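Local coordinates for YfkN protein (Bacillus subtilis subsp. subtilis, PDB 3GVE) that belongs to the calcineurin-like phosphoesterase family of metal-binding proteins and carries a manganese and a magnesium ion side by side, at residues L58-G63 / A244-H249; Y101-L106 / I212-T217. All coordinates share one frame; numbering follows the deposited sequence.

Contact 1: L58-G63 / A244-H249; sequences LLVDNG and AIISGH. With MG (magnesium ion), chain D.
Asn62 and Ile246 carry this contact, and their side chains run past each other in opposite directions. The CG2 methyl of Ile246 sits against the root of the amide, 3.7 Å from both CB and CG of Asn62. This methyl is turned away from the backbone N of its own residue and reaches the amide at its base. The rest of the amide lies along the backbone of 246-248. Asn62 ND2 comes within 3.3 Å of the carbonyl C of Ser247. It also lies 3.4 Å from Gly248 N, but both are donors and no bond joins them. Asn62 ND2 is hydrogen-bonded to Ala215 O, at the end of strand 210-215. The amide is thus bonded to one strand and packed on the backbone of its neighbour.

Gly248 brings its bare backbone close to the amide. Two residues back along strand 57-61, Val60 CG2 touches Ile246 CG1 at 4.0 Å. The two branched side chains meet obliquely, and Leu214 packs on both. Across Asn62 in sequence, Gly63 N donates to Asp61 OD2 at 3.0 Å, from well above the carboxylate plane. This Asx turn shapes the chain as it leaves strand 57-61.

At the far end, His249 binds the magnesium ion through ND1 at 2.4 Å. Its NE2 is bonded to Glu229, which would fix the ring's rotation. Asp64, Asn108 and His216 bind the same ion. Strand ends from two facing sheets, followed by metal-binding loops, are characteristic of the two-metal site in the calcineurin-like phosphoesterase fold.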
ATOM      1  N   LEU A  58      23.016 -18.634  -5.151  1.00  9.49           N
ATOM      2  CA  LEU A  58      22.946 -17.810  -3.963  1.00  8.71           C
ATOM      3  C   LEU A  58      21.560 -17.194  -3.877  1.00  8.47           C
ATOM      4  O   LEU A  58      20.925 -16.999  -4.895  1.00 10.19           O
ATOM      5  CB  LEU A  58      23.995 -16.700  -4.046  1.00  9.76           C
ATOM      6  CG  LEU A  58      25.426 -17.201  -4.245  1.00 11.36           C
ATOM      7  CD1 LEU A  58      26.313 -15.998  -4.526  1.00 12.41           C
ATOM      8  CD2 LEU A  58      25.905 -17.982  -3.000  1.00 12.59           C
ATOM      9  N   LEU A  59      21.132 -16.877  -2.657  1.00  8.08           N
ATOM     10  CA  LEU A  59      19.826 -16.291  -2.399  1.00  8.04           C
ATOM     11  C   LEU A  59      19.980 -15.082  -1.468  1.00  7.51           C
ATOM     12  O   LEU A  59      20.519 -15.175  -0.392  1.00  8.40           O
ATOM     13  CB  LEU A  59      18.898 -17.347  -1.791  1.00  8.70           C
ATOM     14  CG  LEU A  59      17.536 -16.850  -1.279  1.00  9.34           C
ATOM     15  CD1 LEU A  59      16.667 -16.309  -2.423  1.00  9.44           C
ATOM     16  CD2 LEU A  59      16.820 -18.001  -0.560  1.00  9.48           C
ATOM     17  N   VAL A  60      19.496 -13.940  -1.929  1.00  6.99           N
ATOM     18  CA  VAL A  60      19.657 -12.678  -1.192  1.00  7.21           C
ATOM     19  C   VAL A  60      18.352 -11.910  -1.101  1.00  6.60           C
ATOM     20  O   VAL A  60      17.500 -12.006  -1.961  1.00  7.70           O
ATOM     21  CB  VAL A  60      20.745 -11.776  -1.844  1.00  7.66           C
ATOM     22  CG1 VAL A  60      22.082 -12.534  -1.905  1.00  8.96           C
ATOM     23  CG2 VAL A  60      20.335 -11.320  -3.237  1.00  9.42           C
ATOM     24  N   ASP A  61      18.220 -11.152  -0.028  1.00  7.49           N
ATOM     25  CA  ASP A  61      17.092 -10.233   0.120  1.00  7.61           C
ATOM     26  C   ASP A  61      17.575  -8.796   0.096  1.00  6.96           C
ATOM     27  O   ASP A  61      18.631  -8.492   0.626  1.00  8.09           O
ATOM     28  CB  ASP A  61      16.340 -10.470   1.422  1.00  8.64           C
ATOM     29  CG  ASP A  61      15.106  -9.604   1.519  1.00  7.80           C
ATOM     30  OD1 ASP A  61      14.131  -9.850   0.789  1.00  8.98           O
ATOM     31  OD2 ASP A  61      15.139  -8.647   2.283  1.00  8.34           O
ATOM     32  N   ASN A  62      16.772  -7.926  -0.502  1.00  6.73           N
ATOM     33  CA  ASN A  62      17.158  -6.531  -0.689  1.00  7.43           C
ATOM     34  C   ASN A  62      16.528  -5.487   0.237  1.00  7.50           C
ATOM     35  O   ASN A  62      16.632  -4.302  -0.034  1.00  8.11           O
ATOM     36  CB  ASN A  62      16.926  -6.134  -2.152  1.00  8.03           C
ATOM     37  CG  ASN A  62      17.891  -5.049  -2.626  1.00  8.24           C
ATOM     38  OD1 ASN A  62      19.071  -5.073  -2.301  1.00  9.61           O
ATOM     39  ND2 ASN A  62      17.375  -4.102  -3.425  1.00  8.75           N
ATOM     40  N   GLY A  63      15.906  -5.931   1.331  1.00  7.85           N
ATOM     41  CA  GLY A  63      15.372  -5.009   2.323  1.00  8.27           C
ATOM     42  C   GLY A  63      13.913  -4.618   2.124  1.00  7.61           C
ATOM     43  O   GLY A  63      13.254  -5.090   1.214  1.00  7.90           O
ATOM     44  N   ALA A 244      27.176  -7.418  -9.891  1.00  9.26           N
ATOM     45  CA  ALA A 244      25.728  -7.636  -9.959  1.00  9.32           C
ATOM     46  C   ALA A 244      25.057  -6.681  -9.000  1.00  8.51           C
ATOM     47  O   ALA A 244      25.574  -6.442  -7.933  1.00  9.13           O
ATOM     48  CB  ALA A 244      25.408  -9.066  -9.574  1.00 10.28           C
ATOM     49  N   ILE A 245      23.895  -6.175  -9.401  1.00  8.47           N
ATOM     50  CA  ILE A 245      23.119  -5.252  -8.577  1.00  8.21           C
ATOM     51  C   ILE A 245      21.683  -5.736  -8.415  1.00  7.49           C
ATOM     52  O   ILE A 245      20.984  -5.969  -9.384  1.00  8.49           O
ATOM     53  CB  ILE A 245      23.096  -3.825  -9.179  1.00  8.72           C
ATOM     54  CG1 ILE A 245      24.522  -3.274  -9.291  1.00  9.96           C
ATOM     55  CG2 ILE A 245      22.229  -2.902  -8.320  1.00 10.79           C
ATOM     56  CD1 ILE A 245      24.628  -1.994 -10.178  1.00 11.25           C
ATOM     57  N   ILE A 246      21.267  -5.874  -7.167  1.00  7.46           N
ATOM     58  CA  ILE A 246      19.867  -6.074  -6.836  1.00  7.88           C
ATOM     59  C   ILE A 246      19.302  -4.688  -6.481  1.00  7.49           C
ATOM     60  O   ILE A 246      19.859  -3.989  -5.651  1.00  8.06           O
ATOM     61  CB  ILE A 246      19.684  -7.027  -5.641  1.00  8.41           C
ATOM     62  CG1 ILE A 246      20.541  -8.301  -5.777  1.00  9.04           C
ATOM     63  CG2 ILE A 246      18.205  -7.364  -5.448  1.00  9.69           C
ATOM     64  CD1 ILE A 246      20.409  -9.014  -7.096  1.00  9.80           C
ATOM     65  N   SER A 247      18.200  -4.322  -7.127  0.50  7.62           N
ATOM     66  CA  SER A 247      17.578  -3.034  -6.936  0.50  8.51           C
ATOM     67  C   SER A 247      16.192  -3.279  -6.370  0.50  7.84           C
ATOM     68  O   SER A 247      15.616  -4.323  -6.499  0.50  9.09           O
ATOM     69  CB  SER A 247      17.518  -2.299  -8.282  0.50  9.46           C
ATOM     70  OG  SER A 247      16.861  -1.048  -8.206  0.50  7.56           O
ATOM     71  N   GLY A 248      15.678  -2.261  -5.728  1.00  8.34           N
ATOM     72  CA  GLY A 248      14.345  -2.271  -5.128  1.00  8.55           C
ATOM     73  C   GLY A 248      13.829  -0.847  -4.920  1.00  7.92           C
ATOM     74  O   GLY A 248      14.086   0.025  -5.730  1.00  8.30           O
ATOM     75  N   HIS A 249      13.129  -0.682  -3.804  1.00  7.58           N
ATOM     76  CA  HIS A 249      12.623   0.572  -3.281  1.00  8.18           C
ATOM     77  C   HIS A 249      11.437   1.120  -4.085  1.00  8.29           C
ATOM     78  O   HIS A 249      10.449   1.490  -3.506  1.00  8.89           O
ATOM     79  CB  HIS A 249      13.753   1.597  -3.131  1.00  8.90           C
ATOM     80  CG  HIS A 249      13.327   2.876  -2.487  1.00  8.44           C
ATOM     81  ND1 HIS A 249      12.804   2.929  -1.211  1.00  8.98           N
ATOM     82  CD2 HIS A 249      13.349   4.150  -2.945  1.00  8.61           C
ATOM     83  CE1 HIS A 249      12.525   4.186  -0.914  1.00  8.99           C
ATOM     84  NE2 HIS A 249      12.841   4.945  -1.950  1.00  9.68           N
TER
HETATM   85 MG    MG D 403      12.106   1.258   0.388  1.00  8.74          MG
HETATM   86  O   HOH W   1      10.063   1.093  -0.936  1.00  9.99           O

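Contact 2: Y101-L106 / I212-T217; sequences YDAGTL and IALAHT. With MG (magnesium ion), chain D.
Ala103 opens the contact, with its CB 4.0 Å from Leu214 CD1. This is a plain apolar touch, methyl against methyl. Gly104 follows with its backbone alone. Its carbonyl O lies 3.7 Å from Leu214 CD1, so this one methyl packs along the chain from 103 to 104.

Thr105 is next and turns its methyl to strand 210-215. Thr105 CG2 lies 3.6 Å from Leu214 CB, and the two side chains pass antiparallel, flank to flank. The methyl stands between the backbone N and the carbonyl carbon of its own residue (chi1 -162° for OG1). That rotation places OG1 away from the backbone N, and OG1 bonds to Val130 O. The threonine is therefore gripped by its hydroxyl on one strand while its methyl packs on another.

Leu106 meets His216 through its backbone. Leu106 O is 3.6 Å from His216 CB and lies oblique to the ring. His216 is the centre of an inverse gamma turn just beyond the strand. Its NE2 binds the magnesium ion at 2.3 Å. Its ND1 is bonded to Asn62 O, a second-shell bond that would help hold the imidazole in its orientation.

Segment 101-106 runs between strand 57-61, which is bonded to Asp102 and Ala103, and strand 129-130, which pairs with Gly104. Strand 160-170 flanks Ile212, and helix 232-238 packs on Ala215 and Thr217.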
ATOM      1  N   TYR A 101      18.682 -18.162   3.180  1.00  9.37           N
ATOM      2  CA  TYR A 101      19.224 -16.956   2.552  1.00  8.92           C
ATOM      3  C   TYR A 101      20.717 -16.848   2.845  1.00  9.02           C
ATOM      4  O   TYR A 101      21.169 -17.227   3.913  1.00 10.10           O
ATOM      5  CB  TYR A 101      18.508 -15.715   3.064  1.00  9.42           C
ATOM      6  CG  TYR A 101      17.285 -15.360   2.249  1.00  8.61           C
ATOM      7  CD1 TYR A 101      16.099 -16.075   2.397  1.00  8.82           C
ATOM      8  CD2 TYR A 101      17.317 -14.320   1.329  1.00  8.19           C
ATOM      9  CE1 TYR A 101      14.978 -15.756   1.652  1.00  8.26           C
ATOM     10  CE2 TYR A 101      16.186 -13.984   0.577  1.00  8.92           C
ATOM     11  CZ  TYR A 101      15.033 -14.725   0.734  1.00  8.82           C
ATOM     12  OH  TYR A 101      13.905 -14.434   0.016  1.00  9.41           O
ATOM     13  N   ASP A 102      21.456 -16.317   1.883  1.00  8.99           N
ATOM     14  CA  ASP A 102      22.900 -16.114   2.028  1.00  8.75           C
ATOM     15  C   ASP A 102      23.275 -14.703   2.516  1.00  9.05           C
ATOM     16  O   ASP A 102      24.330 -14.518   3.082  1.00 10.12           O
ATOM     17  CB  ASP A 102      23.607 -16.422   0.705  1.00 10.39           C
ATOM     18  CG  ASP A 102      23.437 -17.872   0.282  1.00 10.93           C
ATOM     19  OD1 ASP A 102      24.006 -18.738   0.949  1.00 12.43           O
ATOM     20  OD2 ASP A 102      22.723 -18.114  -0.687  1.00 10.73           O
ATOM     21  N   ALA A 103      22.404 -13.719   2.271  1.00  8.31           N
ATOM     22  CA  ALA A 103      22.661 -12.346   2.681  1.00  8.22           C
ATOM     23  C   ALA A 103      21.386 -11.524   2.635  1.00  7.96           C
ATOM     24  O   ALA A 103      20.489 -11.877   1.873  1.00  8.44           O
ATOM     25  CB  ALA A 103      23.694 -11.685   1.769  1.00  9.04           C
ATOM     26  N   GLY A 104      21.377 -10.440   3.393  1.00  8.17           N
ATOM     27  CA  GLY A 104      20.286  -9.484   3.307  1.00  7.59           C
ATOM     28  C   GLY A 104      20.814  -8.071   3.558  1.00  7.32           C
ATOM     29  O   GLY A 104      22.011  -7.870   3.810  1.00  8.24           O
ATOM     30  N   THR A 105      19.898  -7.097   3.510  1.00  8.44           N
ATOM     31  CA  THR A 105      20.309  -5.685   3.692  1.00  8.11           C
ATOM     32  C   THR A 105      19.207  -4.876   4.311  1.00  8.46           C
ATOM     33  O   THR A 105      18.086  -5.415   4.571  1.00  9.50           O
ATOM     34  CB  THR A 105      20.797  -5.125   2.341  1.00  8.47           C
ATOM     35  OG1 THR A 105      21.568  -3.943   2.599  1.00  8.42           O
ATOM     36  CG2 THR A 105      19.642  -4.763   1.404  1.00  8.98           C
ATOM     37  N   LEU A 106      19.437  -3.587   4.556  1.00  8.38           N
ATOM     38  CA  LEU A 106      18.456  -2.730   5.164  1.00  8.17           C
ATOM     39  C   LEU A 106      17.769  -1.877   4.134  1.00  7.91           C
ATOM     40  O   LEU A 106      18.356  -1.206   3.342  1.00  9.12           O
ATOM     41  CB  LEU A 106      19.106  -1.846   6.221  1.00  8.92           C
ATOM     42  CG  LEU A 106      19.958  -2.627   7.242  1.00 10.34           C
ATOM     43  CD1 LEU A 106      20.618  -1.705   8.196  1.00 11.28           C
ATOM     44  CD2 LEU A 106      19.210  -3.708   7.956  1.00 10.94           C
ATOM     45  N   ILE A 212      28.476  -8.424  -5.016  1.00  8.75           N
ATOM     46  CA  ILE A 212      26.986  -8.286  -5.238  1.00  8.30           C
ATOM     47  C   ILE A 212      26.525  -7.140  -4.394  1.00  8.78           C
ATOM     48  O   ILE A 212      26.753  -7.105  -3.161  1.00  8.93           O
ATOM     49  CB  ILE A 212      26.290  -9.585  -4.853  1.00  9.18           C
ATOM     50  CG1 ILE A 212      26.786 -10.744  -5.749  1.00 10.26           C
ATOM     51  CG2 ILE A 212      24.786  -9.387  -5.045  1.00  9.81           C
ATOM     52  CD1 ILE A 212      26.418 -12.101  -5.232  1.00 11.05           C
ATOM     53  N   ALA A 213      25.925  -6.141  -5.041  1.00  8.23           N
ATOM     54  CA  ALA A 213      25.353  -5.015  -4.315  1.00  8.20           C
ATOM     55  C   ALA A 213      23.887  -5.254  -4.012  1.00  8.28           C
ATOM     56  O   ALA A 213      23.102  -5.436  -4.996  1.00  8.85           O
ATOM     57  CB  ALA A 213      25.493  -3.741  -5.186  1.00  9.40           C
ATOM     58  N   LEU A 214      23.536  -5.239  -2.741  1.00  8.01           N
ATOM     59  CA  LEU A 214      22.156  -5.231  -2.311  1.00  7.81           C
ATOM     60  C   LEU A 214      21.779  -3.753  -2.156  1.00  7.42           C
ATOM     61  O   LEU A 214      21.899  -3.157  -1.107  1.00  8.18           O
ATOM     62  CB  LEU A 214      22.016  -6.042  -1.025  1.00  8.22           C
ATOM     63  CG  LEU A 214      22.638  -7.453  -1.109  1.00  8.70           C
ATOM     64  CD1 LEU A 214      22.501  -8.199   0.199  1.00  9.62           C
ATOM     65  CD2 LEU A 214      22.080  -8.287  -2.248  1.00  9.47           C
ATOM     66  N   ALA A 215      21.371  -3.175  -3.279  1.00  7.74           N
ATOM     67  CA  ALA A 215      21.141  -1.750  -3.365  1.00  8.40           C
ATOM     68  C   ALA A 215      19.669  -1.448  -3.161  1.00  7.14           C
ATOM     69  O   ALA A 215      18.878  -1.566  -4.071  1.00  7.41           O
ATOM     70  CB  ALA A 215      21.619  -1.239  -4.721  1.00  9.48           C
ATOM     71  N   HIS A 216      19.319  -1.063  -1.938  1.00  7.68           N
ATOM     72  CA  HIS A 216      17.918  -0.736  -1.650  1.00  7.53           C
ATOM     73  C   HIS A 216      17.657   0.682  -2.121  1.00  7.36           C
ATOM     74  O   HIS A 216      17.653   1.632  -1.359  1.00  8.28           O
ATOM     75  CB  HIS A 216      17.477  -0.910  -0.186  1.00  8.00           C
ATOM     76  CG  HIS A 216      15.987  -0.810  -0.039  1.00  7.54           C
ATOM     77  ND1 HIS A 216      15.165  -1.901  -0.195  1.00  8.45           N
ATOM     78  CD2 HIS A 216      15.165   0.258   0.091  1.00  8.02           C
ATOM     79  CE1 HIS A 216      13.903  -1.519  -0.121  1.00  8.55           C
ATOM     80  NE2 HIS A 216      13.875  -0.214   0.062  1.00  8.81           N
ATOM     81  N   THR A 217      17.446   0.771  -3.423  1.00  7.68           N
ATOM     82  CA  THR A 217      17.366   2.039  -4.132  1.00  8.33           C
ATOM     83  C   THR A 217      16.982   1.695  -5.565  1.00  7.29           C
ATOM     84  O   THR A 217      17.324   0.649  -6.055  1.00  8.55           O
ATOM     85  CB  THR A 217      18.716   2.805  -4.038  1.00  8.77           C
ATOM     86  OG1 THR A 217      18.593   4.104  -4.620  1.00  9.11           O
ATOM     87  CG2 THR A 217      19.866   2.042  -4.705  1.00 10.38           C
TER
HETATM   88 MG    MG D 403      12.106   1.258   0.388  1.00  8.74          MG
HETATM   89  O   HOH W   1      10.063   1.093  -0.936  1.00  9.99           O

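In the fold
Both contacts are buried near the centre of the chain, about 5 Å apart between centres, and neither lies at the surface. Strands 210-215 and 244-247 are parallel neighbours in one sheet, so the second segments of both lie side by side. The first segments are joined as well: Leu59 O and Asp102 N are 2.7 Å apart, a probable hydrogen bond. Contact 2 is nested within the loop that contact 1 closes. Contact 1 mixes an amide lying on backbone with branched aliphatic packing, whereas contact 2 rests mostly on a leucine packed against small residues. Each ends in a histidine, and the two histidines bind the same magnesium ion.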